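Local coordinates for protein glucokinase (Streptomyces griseus, PDB 3VGL) that probably phosphorylates D-glucose to glucose 6-phosphate with ATP, as a ROK-family glucokinase that forms oligomers and binds zinc, at residues A[13-18]-A[301-306]; A[3-8]-A[46-51]; A[29-34]-A[41-46]; A[99-104]-A[308-313]. All blocks are in the same frame, centred on the assembly; numbering follows the deposited sequence.

Interaction 1 of 4, residues A[13-18]-A[301-306]; sequences KIAAGV and AGLVGA. With ANP (phosphoaminophosphonic acid-adenylate ester), chain E.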
loop_
_atom_site.group_PDB
_atom_site.type_symbol
_atom_site.label_atom_id
_atom_site.label_comp_id
_atom_site.label_asym_id
_atom_site.label_seq_id
_atom_site.Cartn_x
_atom_site.Cartn_y
_atom_site.Cartn_z
ATOM N N LYS A 13 19.725 8.202 23.259
ATOM C CA LYS A 13 21.031 8.456 23.875
ATOM C C LYS A 13 21.556 9.853 23.609
ATOM O O LYS A 13 21.366 10.414 22.531
ATOM C CB LYS A 13 22.079 7.486 23.309
ATOM C CG LYS A 13 21.718 6.020 23.348
ATOM C CD LYS A 13 22.470 5.301 22.239
ATOM C CE LYS A 13 22.104 3.836 22.194
ATOM N NZ LYS A 13 22.929 3.109 21.195
ATOM N N ILE A 14 22.274 10.385 24.593
ATOM C CA ILE A 14 23.105 11.563 24.397
ATOM C C ILE A 14 24.567 11.134 24.459
ATOM O O ILE A 14 24.969 10.390 25.360
ATOM C CB ILE A 14 22.805 12.641 25.485
ATOM C CG1 ILE A 14 21.398 13.219 25.280
ATOM C CG2 ILE A 14 23.873 13.740 25.459
ATOM C CD1 ILE A 14 20.888 14.035 26.475
ATOM N N ALA A 15 25.354 11.565 23.480
ATOM C CA ALA A 15 26.791 11.281 23.469
ATOM C C ALA A 15 27.573 12.542 23.183
ATOM O O ALA A 15 27.240 13.297 22.277
ATOM C CB ALA A 15 27.118 10.228 22.448
ATOM N N ALA A 16 28.644 12.757 23.953
ATOM C CA ALA A 16 29.469 13.924 23.732
ATOM C C ALA A 16 30.934 13.537 23.742
ATOM O O ALA A 16 31.325 12.506 24.308
ATOM C CB ALA A 16 29.192 14.997 24.774
ATOM N N GLY A 17 31.731 14.355 23.080
ATOM C CA GLY A 17 33.171 14.165 23.118
ATOM C C GLY A 17 33.925 15.365 22.637
ATOM O O GLY A 17 33.410 16.175 21.871
ATOM N N VAL A 18 35.166 15.483 23.114
ATOM C CA VAL A 18 36.082 16.474 22.608
ATOM C C VAL A 18 36.660 15.943 21.304
ATOM O O VAL A 18 37.015 14.767 21.211
ATOM C CB VAL A 18 37.213 16.761 23.650
ATOM C CG1 VAL A 18 38.361 17.520 23.026
ATOM C CG2 VAL A 18 36.607 17.532 24.847
ATOM N N ALA A 301 29.535 9.423 14.269
ATOM C CA ALA A 301 29.681 10.401 13.204
ATOM C C ALA A 301 29.041 11.744 13.545
ATOM O O ALA A 301 29.549 12.792 13.170
ATOM C CB ALA A 301 29.095 9.852 11.876
ATOM N N GLY A 302 27.883 11.701 14.195
ATOM C CA GLY A 302 27.139 12.908 14.490
ATOM C C GLY A 302 27.881 13.809 15.466
ATOM O O GLY A 302 27.939 15.025 15.274
ATOM N N LEU A 303 28.462 13.218 16.504
ATOM C CA LEU A 303 29.166 14.063 17.477
ATOM C C LEU A 303 30.428 14.654 16.863
ATOM O O LEU A 303 30.749 15.817 17.097
ATOM C CB LEU A 303 29.415 13.360 18.817
ATOM C CG LEU A 303 30.531 12.376 19.110
ATOM C CD1 LEU A 303 31.909 13.074 19.278
ATOM C CD2 LEU A 303 30.214 11.616 20.382
ATOM N N VAL A 304 31.117 13.864 16.030
ATOM C CA VAL A 304 32.296 14.371 15.308
ATOM C C VAL A 304 31.900 15.495 14.341
ATOM O O VAL A 304 32.487 16.581 14.332
ATOM C CB VAL A 304 33.048 13.246 14.574
ATOM C CG1 VAL A 304 34.165 13.816 13.672
ATOM C CG2 VAL A 304 33.624 12.238 15.605
ATOM N N GLY A 305 30.881 15.247 13.512
ATOM C CA GLY A 305 30.453 16.275 12.609
ATOM C C GLY A 305 29.960 17.524 13.308
ATOM O O GLY A 305 30.242 18.623 12.850
ATOM N N ALA A 306 29.205 17.364 14.402
ATOM C CA ALA A 306 28.709 18.514 15.149
ATOM C C ALA A 306 29.848 19.342 15.756
ATOM O O ALA A 306 29.818 20.570 15.689
ATOM C CB ALA A 306 27.726 18.075 16.236
HETATM P PB ANP E . 19.830 7.489 19.127
HETATM O O1B ANP E . 18.686 7.352 18.118
HETATM O O2B ANP E . 19.431 7.902 20.513
HETATM N N3B ANP E . 20.966 8.632 18.541
HETATM P PA ANP E . 20.970 4.935 18.279
HETATM O O1A ANP E . 21.889 3.967 19.030
HETATM O O2A ANP E . 21.433 5.573 17.006
HETATM O O3A ANP E . 20.500 6.048 19.349
HETATM O "O5'" ANP E . 19.571 4.208 17.956
HETATM C "C5'" ANP E . 18.830 3.511 18.963
HETATM C "C4'" ANP E . 17.994 2.432 18.311
HETATM O "O4'" ANP E . 18.819 1.604 17.479
HETATM C "C3'" ANP E . 17.395 1.529 19.361
HETATM O "O3'" ANP E . 16.201 0.972 18.805
HETATM C "C2'" ANP E . 18.453 0.463 19.481
HETATM O "O2'" ANP E . 17.928 -0.758 19.971
HETATM C "C1'" ANP E . 18.983 0.313 18.062
HETATM N N9 ANP E . 20.433 0.049 18.054
HETATM C C8 ANP E . 21.424 0.866 18.454
HETATM N N7 ANP E . 22.645 0.264 18.281
HETATM C C5 ANP E . 22.394 -0.939 17.736
HETATM C C6 ANP E . 23.195 -2.120 17.300
HETATM N N6 ANP E . 24.550 -2.117 17.392
HETATM N N1 ANP E . 22.521 -3.167 16.779
HETATM C C2 ANP E . 21.172 -3.222 16.667
HETATM N N3 ANP E . 20.387 -2.190 17.057
HETATM C C4 ANP E . 20.944 -1.081 17.582
#
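Leu303 packs against the backbone of Ala15, Ala16 and Gly17 in a buried apolar contact. It joins the C-terminal helix 301-311 to one side of the N-terminal five-stranded sheet of the ROK fold, a member of the actin-like ATPase superfamily. The short segment axes cross at -48°, with a closest approach of 8.3 Å. Leu303 is the helix residue that makes the contact. With chi1 at 80°, its CG sits between the backbone N and the carbonyl carbon, and the two methyls spread along the strand. Leu303 CD2 lies 4.0 Å from Ala15 CB and also touches the carbonyl end of Ala16. Leu303 CD1 lies 4.0 Å from Gly17 N. A CB at Gly17 would point at the helix and come tight against Leu303 CD1. Ala16 points the other way, toward Ala47 and Ala51 of helix 37-52.

The start of the same strand serves the nucleotide. Lys13 N donates to O2B of the ATP analogue ANP at 2.8 Å, with an angle of 153° at the hydrogen. The Lys13 side chain runs extended beyond CG, and NZ reaches ANP O1A at 2.6 Å. One residue thus grips both the beta and the alpha phosphate, and Thr12 N adds a further bond to the ligand. A methionine in place of Lys13 would probably leave O1A without its cationic partner and hold the alpha phosphate less firmly. The chemistry divides along the strand: the Lys13 ammonium and its backbone N-H face the phosphates, while Ala15 to Gly17 meet Leu303 by apolar and backbone van der Waals contact.

Interaction 2 of 4, residues A[3-8]-A[46-51]; sequences LTIGVD and AAVAGA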
loop_
_atom_site.group_PDB
_atom_site.type_symbol
_atom_site.label_atom_id
_atom_site.label_comp_id
_atom_site.label_asym_id
_atom_site.label_seq_id
_atom_site.Cartn_x
_atom_site.Cartn_y
_atom_site.Cartn_z
ATOM N N LEU A 3 40.294 22.676 20.184
ATOM C CA LEU A 3 39.345 21.603 20.466
ATOM C C LEU A 3 37.946 22.151 20.660
ATOM O O LEU A 3 37.755 23.206 21.257
ATOM C CB LEU A 3 39.754 20.866 21.739
ATOM C CG LEU A 3 41.195 20.348 21.780
ATOM C CD1 LEU A 3 41.438 19.768 23.149
ATOM C CD2 LEU A 3 41.422 19.303 20.729
ATOM N N THR A 4 36.967 21.420 20.140
ATOM C CA THR A 4 35.559 21.713 20.404
ATOM C C THR A 4 34.910 20.467 20.978
ATOM O O THR A 4 35.504 19.384 20.957
ATOM C CB THR A 4 34.829 22.098 19.104
ATOM O OG1 THR A 4 35.029 21.052 18.150
ATOM C CG2 THR A 4 35.390 23.407 18.557
ATOM N N ILE A 5 33.699 20.620 21.504
ATOM C CA ILE A 5 32.922 19.488 21.962
ATOM C C ILE A 5 31.789 19.254 20.980
ATOM O O ILE A 5 31.171 20.205 20.537
ATOM C CB ILE A 5 32.322 19.758 23.377
ATOM C CG1 ILE A 5 33.399 19.588 24.451
ATOM C CG2 ILE A 5 31.103 18.846 23.656
ATOM C CD1 ILE A 5 33.358 18.244 25.167
ATOM N N GLY A 6 31.562 17.994 20.619
ATOM C CA GLY A 6 30.335 17.624 19.888
ATOM C C GLY A 6 29.392 16.900 20.836
ATOM O O GLY A 6 29.830 16.082 21.648
ATOM N N VAL A 7 28.086 17.200 20.750
ATOM C CA VAL A 7 27.066 16.520 21.550
ATOM C C VAL A 7 25.966 16.010 20.616
ATOM O O VAL A 7 25.313 16.813 19.940
ATOM C CB VAL A 7 26.391 17.471 22.595
ATOM C CG1 VAL A 7 25.462 16.677 23.544
ATOM C CG2 VAL A 7 27.439 18.233 23.398
ATOM N N ASP A 8 25.776 14.693 20.560
ATOM C CA ASP A 8 24.732 14.117 19.701
ATOM C C ASP A 8 23.572 13.776 20.610
ATOM O O ASP A 8 23.715 12.963 21.530
ATOM C CB ASP A 8 25.288 12.860 18.997
ATOM C CG ASP A 8 24.295 12.244 18.009
ATOM O OD1 ASP A 8 23.109 12.033 18.368
ATOM O OD2 ASP A 8 24.710 11.965 16.862
ATOM N N ALA A 46 25.635 18.280 31.637
ATOM C CA ALA A 46 26.401 17.189 32.256
ATOM C C ALA A 46 27.339 16.515 31.251
ATOM O O ALA A 46 28.488 16.184 31.581
ATOM C CB ALA A 46 25.476 16.161 32.858
ATOM N N ALA A 47 26.834 16.302 30.037
ATOM C CA ALA A 47 27.636 15.719 28.953
ATOM C C ALA A 47 28.820 16.596 28.561
ATOM O O ALA A 47 29.953 16.105 28.395
ATOM C CB ALA A 47 26.758 15.428 27.723
ATOM N N VAL A 48 28.567 17.894 28.411
ATOM C CA VAL A 48 29.634 18.844 28.093
ATOM C C VAL A 48 30.681 18.851 29.216
ATOM O O VAL A 48 31.871 18.736 28.939
ATOM C CB VAL A 48 29.092 20.286 27.831
ATOM C CG1 VAL A 48 30.241 21.303 27.741
ATOM C CG2 VAL A 48 28.230 20.320 26.576
ATOM N N ALA A 49 30.237 18.947 30.463
ATOM C CA ALA A 49 31.158 18.935 31.615
ATOM C C ALA A 49 32.001 17.650 31.684
ATOM O O ALA A 49 33.233 17.701 31.867
ATOM C CB ALA A 49 30.384 19.160 32.911
ATOM N N GLY A 50 31.338 16.506 31.511
ATOM C CA GLY A 50 32.018 15.207 31.536
ATOM C C GLY A 50 33.019 15.017 30.413
ATOM O O GLY A 50 34.154 14.591 30.639
ATOM N N ALA A 51 32.611 15.325 29.184
ATOM C CA ALA A 51 33.511 15.168 28.035
ATOM C C ALA A 51 34.681 16.172 28.071
ATOM O O ALA A 51 35.779 15.884 27.586
ATOM C CB ALA A 51 32.728 15.307 26.755
#
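Ile5 and Val7 of strand 3-9 meet Val48 and Ala51 of helix 37-52 in an all-apolar, buried contact. The tight spot is at Ile5. Ile5 CD1 stands 3.4 Å from Ala51 CB, closer than usual for two methyl-type carbons. The unstaggered chi2 of -100° goes with this closeness, though whether it is real strain or the modelling of CD1 is doubtful. Ile5 CD1 also lies 4.1 Å from Val48 O.

The Val48 side is looser. Val48 CG2 touches Val7 CG2 at 3.9 Å, and the two valines cross at about a right angle. Both CG2 methyls are placed alike, anti to their own carbonyl carbon and beside the backbone N. Ile5 CG2 is a more distant neighbour, 4.4 Å from Val48 CG2. The far side of the helix is the solvent side, where Ala49 is exposed and turned away from the strand. Ala47 points inward but only skirts the two strand residues.

The segment axes are 9.2 Å apart at their closest, with 138° between the chain directions. The helix therefore runs obliquely antiparallel to the strand. It lies on the sheet face that bears Ile5 and Val7. Val48 also reaches Val60 of strand 57-64, while Ala47 and Ala51 rest on Phe29 of strand 29-32. Strand 3-9 itself lies between strands 13-19 and 57-64.

Interaction 3 of 4, residues A[29-34]-A[41-46]; sequences FKVATP and VDAICA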
loop_
_atom_site.group_PDB
_atom_site.type_symbol
_atom_site.label_atom_id
_atom_site.label_comp_id
_atom_site.label_asym_id
_atom_site.label_seq_id
_atom_site.Cartn_x
_atom_site.Cartn_y
_atom_site.Cartn_z
ATOM N N PHE A 29 31.590 10.736 26.600
ATOM C CA PHE A 29 30.613 10.796 27.675
ATOM C C PHE A 29 29.285 10.321 27.098
ATOM O O PHE A 29 28.954 10.672 25.978
ATOM C CB PHE A 29 30.476 12.216 28.235
ATOM C CG PHE A 29 29.387 12.357 29.285
ATOM C CD1 PHE A 29 29.707 12.344 30.635
ATOM C CD2 PHE A 29 28.049 12.481 28.914
ATOM C CE1 PHE A 29 28.722 12.473 31.614
ATOM C CE2 PHE A 29 27.037 12.603 29.889
ATOM C CZ PHE A 29 27.388 12.604 31.245
ATOM N N LYS A 30 28.574 9.474 27.834
ATOM C CA LYS A 30 27.255 8.972 27.399
ATOM C C LYS A 30 26.246 9.066 28.531
ATOM O O LYS A 30 26.571 8.804 29.689
ATOM C CB LYS A 30 27.343 7.509 26.948
ATOM C CG LYS A 30 28.407 7.198 25.917
ATOM C CD LYS A 30 28.486 5.694 25.659
ATOM C CE LYS A 30 29.600 5.337 24.683
ATOM N NZ LYS A 30 29.158 5.487 23.264
ATOM N N VAL A 31 25.009 9.431 28.204
ATOM C CA VAL A 31 23.915 9.385 29.184
ATOM C C VAL A 31 22.618 9.190 28.410
ATOM O O VAL A 31 22.536 9.595 27.259
ATOM C CB VAL A 31 23.862 10.664 30.073
ATOM C CG1 VAL A 31 23.443 11.896 29.291
ATOM C CG2 VAL A 31 22.938 10.464 31.272
ATOM N N ALA A 32 21.611 8.589 29.043
ATOM C CA ALA A 32 20.304 8.422 28.400
ATOM C C ALA A 32 19.614 9.775 28.212
ATOM O O ALA A 32 19.715 10.674 29.054
ATOM C CB ALA A 32 19.410 7.460 29.207
ATOM N N THR A 33 18.916 9.919 27.092
ATOM C CA THR A 33 18.142 11.119 26.832
ATOM C C THR A 33 16.944 11.181 27.773
ATOM O O THR A 33 16.101 10.282 27.763
ATOM C CB THR A 33 17.681 11.145 25.371
ATOM O OG1 THR A 33 18.838 10.918 24.553
ATOM C CG2 THR A 33 17.049 12.483 25.033
ATOM N N PRO A 34 16.864 12.246 28.584
ATOM C CA PRO A 34 15.721 12.422 29.484
ATOM C C PRO A 34 14.438 12.755 28.723
ATOM O O PRO A 34 14.501 13.218 27.581
ATOM C CB PRO A 34 16.140 13.620 30.346
ATOM C CG PRO A 34 17.596 13.734 30.199
ATOM C CD PRO A 34 17.883 13.289 28.794
ATOM N N VAL A 41 18.272 19.759 28.651
ATOM C CA VAL A 41 19.280 20.812 28.824
ATOM C C VAL A 41 20.238 20.473 29.972
ATOM O O VAL A 41 21.453 20.620 29.823
ATOM C CB VAL A 41 18.671 22.231 28.964
ATOM C CG1 VAL A 41 19.769 23.281 29.243
ATOM C CG2 VAL A 41 17.883 22.612 27.714
ATOM N N ASP A 42 19.705 19.975 31.090
ATOM C CA ASP A 42 20.543 19.518 32.208
ATOM C C ASP A 42 21.542 18.447 31.765
ATOM O O ASP A 42 22.718 18.520 32.110
ATOM C CB ASP A 42 19.697 18.952 33.354
ATOM C CG ASP A 42 18.915 20.022 34.116
ATOM O OD1 ASP A 42 19.198 21.231 33.983
ATOM O OD2 ASP A 42 18.013 19.633 34.878
ATOM N N ALA A 43 21.058 17.456 31.002
ATOM C CA ALA A 43 21.886 16.360 30.513
ATOM C C ALA A 43 22.952 16.832 29.530
ATOM O O ALA A 43 24.067 16.315 29.534
ATOM C CB ALA A 43 21.015 15.286 29.868
ATOM N N ILE A 44 22.604 17.800 28.682
ATOM C CA ILE A 44 23.592 18.398 27.770
ATOM C C ILE A 44 24.712 19.042 28.570
ATOM O O ILE A 44 25.886 18.869 28.258
ATOM C CB ILE A 44 22.988 19.455 26.837
ATOM C CG1 ILE A 44 22.009 18.806 25.854
ATOM C CG2 ILE A 44 24.081 20.218 26.078
ATOM C CD1 ILE A 44 21.115 19.815 25.145
ATOM N N CYS A 45 24.342 19.778 29.607
ATOM C CA CYS A 45 25.341 20.402 30.465
ATOM C C CYS A 45 26.233 19.372 31.161
ATOM O O CYS A 45 27.458 19.564 31.243
ATOM C CB CYS A 45 24.650 21.332 31.458
ATOM S SG CYS A 45 23.974 22.775 30.626
ATOM N N ALA A 46 25.635 18.280 31.637
ATOM C CA ALA A 46 26.401 17.189 32.256
ATOM C C ALA A 46 27.339 16.515 31.251
ATOM O O ALA A 46 28.488 16.184 31.581
ATOM C CB ALA A 46 25.476 16.161 32.858
#
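Ala43, Phe29 and Ala46 bury the most surface where strand 29-32 and the turn after it meet helix 37-52. Ala43 buries the largest area of the three. Its CB touches two residues of the other segment. Pro34 CG lies 3.8 Å from Ala43 CB and Pro34 CD is almost as near, so the CG-CD side of the proline meets the methyl. Val31 adds a lighter touch, with CG1 at 4.2 Å from the same Ala43 CB.

Phe29 meets the helix with one face of its ring. Ala46 O sits 3.7 Å above the ring plane, offset toward the rim, and CE1 is the nearest ring atom. Phe29 CG is anti to the backbone N (chi1 175°), and this swings the ring from the strand across the helix backbone. The methyl of Ala46 is farther off, with CB 4.3 Å from Phe29 CZ.

Strand and helix follow each other closely in the chain. Strand 29-32 is an outermost strand of the N-terminal sheet of this actin-like fold, and the chain turns after it to lay helix 37-52 over one face of that sheet. The pairing partner of the strand is 13-19, through backbone bonds of Phe29 with Ala16 and Val31 with Ile14. The Ile14 side chain also touches Val31, Pro34 and Ala43 from the sheet side. Farther round the helix, Asp42 OD1 forms a salt bridge with Arg95, and Ile44 packs on Leu88 and Val92 of helix 88-96.

Interaction 4 of 4, residues A[99-104]-A[308-313]; sequences PVVVEN and DLARQG. With NA (sodium ion), chain C; BGC (beta-D-glucopyranose), chain D.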
loop_
_atom_site.group_PDB
_atom_site.type_symbol
_atom_site.label_atom_id
_atom_site.label_comp_id
_atom_site.label_asym_id
_atom_site.label_seq_id
_atom_site.Cartn_x
_atom_site.Cartn_y
_atom_site.Cartn_z
ATOM N N PRO A 99 30.344 29.434 22.927
ATOM C CA PRO A 99 29.521 29.520 21.718
ATOM C C PRO A 99 28.987 28.141 21.341
ATOM O O PRO A 99 29.697 27.138 21.484
ATOM C CB PRO A 99 30.499 30.004 20.644
ATOM C CG PRO A 99 31.647 30.577 21.374
ATOM C CD PRO A 99 31.739 29.827 22.670
ATOM N N VAL A 100 27.749 28.115 20.861
ATOM C CA VAL A 100 27.058 26.870 20.483
ATOM C C VAL A 100 26.470 27.028 19.085
ATOM O O VAL A 100 25.970 28.094 18.722
ATOM C CB VAL A 100 25.924 26.527 21.506
ATOM C CG1 VAL A 100 25.082 25.293 21.063
ATOM C CG2 VAL A 100 26.497 26.347 22.923
ATOM N N VAL A 101 26.567 25.966 18.287
ATOM C CA VAL A 101 25.846 25.881 17.022
ATOM C C VAL A 101 24.971 24.654 17.163
ATOM O O VAL A 101 25.405 23.681 17.758
ATOM C CB VAL A 101 26.788 25.751 15.813
ATOM C CG1 VAL A 101 27.624 24.485 15.889
ATOM C CG2 VAL A 101 26.005 25.788 14.502
ATOM N N VAL A 102 23.744 24.725 16.662
ATOM C CA VAL A 102 22.841 23.576 16.694
ATOM C C VAL A 102 22.605 23.113 15.263
ATOM O O VAL A 102 22.189 23.898 14.415
ATOM C CB VAL A 102 21.490 23.913 17.383
ATOM C CG1 VAL A 102 20.499 22.758 17.262
ATOM C CG2 VAL A 102 21.724 24.262 18.845
ATOM N N GLU A 103 22.902 21.848 14.987
ATOM C CA GLU A 103 22.668 21.289 13.652
ATOM C C GLU A 103 21.764 20.073 13.827
ATOM O O GLU A 103 21.723 19.466 14.884
ATOM C CB GLU A 103 23.999 20.856 13.004
ATOM C CG GLU A 103 24.986 22.004 12.758
ATOM C CD GLU A 103 24.853 22.684 11.398
ATOM O OE1 GLU A 103 23.884 22.420 10.651
ATOM O OE2 GLU A 103 25.744 23.509 11.083
ATOM N N ASN A 104 21.050 19.681 12.782
ATOM C CA ASN A 104 20.372 18.387 12.835
ATOM C C ASN A 104 21.408 17.270 12.970
ATOM O O ASN A 104 22.491 17.334 12.373
ATOM C CB ASN A 104 19.500 18.221 11.587
ATOM C CG ASN A 104 19.030 16.800 11.403
ATOM O OD1 ASN A 104 19.678 16.020 10.691
ATOM N ND2 ASN A 104 17.920 16.442 12.043
ATOM N N ASP A 308 32.845 19.509 14.517
ATOM C CA ASP A 308 33.531 20.192 13.439
ATOM C C ASP A 308 32.711 21.359 12.913
ATOM O O ASP A 308 33.268 22.383 12.553
ATOM C CB ASP A 308 33.935 19.241 12.316
ATOM C CG ASP A 308 34.915 19.873 11.352
ATOM O OD1 ASP A 308 36.106 20.087 11.720
ATOM O OD2 ASP A 308 34.507 20.190 10.227
ATOM N N LEU A 309 31.378 21.211 12.873
ATOM C CA LEU A 309 30.522 22.316 12.445
ATOM C C LEU A 309 30.577 23.499 13.434
ATOM O O LEU A 309 30.400 24.649 13.037
ATOM C CB LEU A 309 29.073 21.836 12.185
ATOM C CG LEU A 309 28.893 20.977 10.922
ATOM C CD1 LEU A 309 27.564 20.239 10.954
ATOM C CD2 LEU A 309 28.995 21.796 9.627
ATOM N N ALA A 310 30.848 23.215 14.706
ATOM C CA ALA A 310 31.031 24.275 15.702
ATOM C C ALA A 310 32.315 25.050 15.416
ATOM O O ALA A 310 32.351 26.268 15.571
ATOM C CB ALA A 310 31.056 23.698 17.114
ATOM N N ARG A 311 33.352 24.328 14.989
ATOM C CA ARG A 311 34.683 24.903 14.732
ATOM C C ARG A 311 34.666 25.825 13.516
ATOM O O ARG A 311 35.425 26.788 13.458
ATOM C CB ARG A 311 35.700 23.778 14.542
ATOM C CG ARG A 311 37.161 24.189 14.447
ATOM C CD ARG A 311 38.039 23.057 14.985
ATOM N NE ARG A 311 37.546 21.771 14.503
ATOM C CZ ARG A 311 37.562 20.632 15.193
ATOM N NH1 ARG A 311 38.072 20.593 16.431
ATOM N NH2 ARG A 311 37.048 19.531 14.634
ATOM N N GLN A 312 33.798 25.524 12.552
ATOM C CA GLN A 312 33.585 26.406 11.405
ATOM C C GLN A 312 32.489 27.461 11.653
ATOM O O GLN A 312 31.823 27.916 10.714
ATOM C CB GLN A 312 33.305 25.590 10.134
ATOM C CG GLN A 312 34.572 25.276 9.325
ATOM C CD GLN A 312 35.084 23.863 9.542
ATOM O OE1 GLN A 312 34.476 22.900 9.076
ATOM N NE2 GLN A 312 36.218 23.735 10.230
ATOM N N GLY A 313 32.312 27.841 12.918
ATOM C CA GLY A 313 31.417 28.937 13.293
ATOM C C GLY A 313 32.187 30.184 13.704
ATOM O O GLY A 313 33.156 30.106 14.471
HETATM NA NA NA C . 18.942 15.762 8.470
HETATM C C2 BGC D . 13.946 13.182 13.052
HETATM C C3 BGC D . 15.236 13.668 12.393
HETATM C C4 BGC D . 16.462 12.958 12.970
HETATM C C5 BGC D . 16.210 11.461 12.903
HETATM C C6 BGC D . 17.371 10.654 13.492
HETATM C C1 BGC D . 13.884 11.664 12.932
HETATM O O1 BGC D . 12.769 11.151 13.608
HETATM O O2 BGC D . 12.846 13.735 12.304
HETATM O O3 BGC D . 15.379 15.045 12.553
HETATM O O4 BGC D . 17.595 13.267 12.179
HETATM O O5 BGC D . 15.020 11.106 13.591
HETATM O O6 BGC D . 17.588 10.994 14.851
HETATM O O HOH W 1 17.174 17.417 8.854
HETATM O O HOH W 2 17.447 14.131 9.457
#
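Val101 and Glu103 pack on Ala310 and Leu309 where strand 100-104 runs toward the glucose pocket. The strand is an outermost one of the N-terminal sheet in this actin-like ROK fold, and the C-terminal helix 301-311 ends against it. Packing is tightest at Val101. Val101 CG1 comes 3.4 Å from Ala310 CA, which is short for two carbons, and also touches Ala310 CB. With chi1 at 62°, CG1 lies between the backbone N and the carbonyl carbon, and this points it at the helix backbone.

Glu103 and Leu309 cross at about a right angle. Leu309 CD1 lies 3.6 Å from Glu103 CG. The leucine also lies against the carboxylate, with Glu103 OE2 3.7 Å from Leu309 CD1. The carboxylate is buried, and its OE1 forms a salt bridge with Arg146. An alanine in place of Glu103 would probably leave Arg146 without this carboxylate partner and open a gap beside Leu309. On the helix, Arg311 NH2 forms a salt-bridged hydrogen bond to Asp308 OD1 at 3.1 Å, in the guanidinium plane and on the anti lone pair of the carboxylate.

At the end of the strand, Asn104 is the N-cap of helix 105-116 and serves both the sugar and the sodium ion. Asn107 and Gly136 also bind that ion. Asn104 ND2 donates to O4 of beta-D-glucopyranose at 3.2 Å, and its other amide atom, OD1, holds the sodium ion at 2.4 Å. A water bound to the same sodium lies 2.9 Å from glucose O4.

Overall arrangement
All four contacts attach a helix to the N-terminal five-stranded sheet. Interactions 1 and 4 use helix 301-311; interactions 2 and 3 use helix 37-52 and share Ala46. Leu303 lies on one side of strand 13-19 and Ala16 turns to the other, toward helix 37-52, so the two helices cover opposite faces. Interactions 1 and 2 are buried and join through backbone bonds of strands 3-9 and 13-19. Interaction 3 is at the surface, interaction 4 partly buried; both involve outermost strands. Packing is mainly apolar, but a carbonyl oxygen lies over a ring in interaction 3 and a carboxylate meets Leu309 in interaction 4. Strand ends bind phosphates in interaction 1, sugar and sodium in interaction 4.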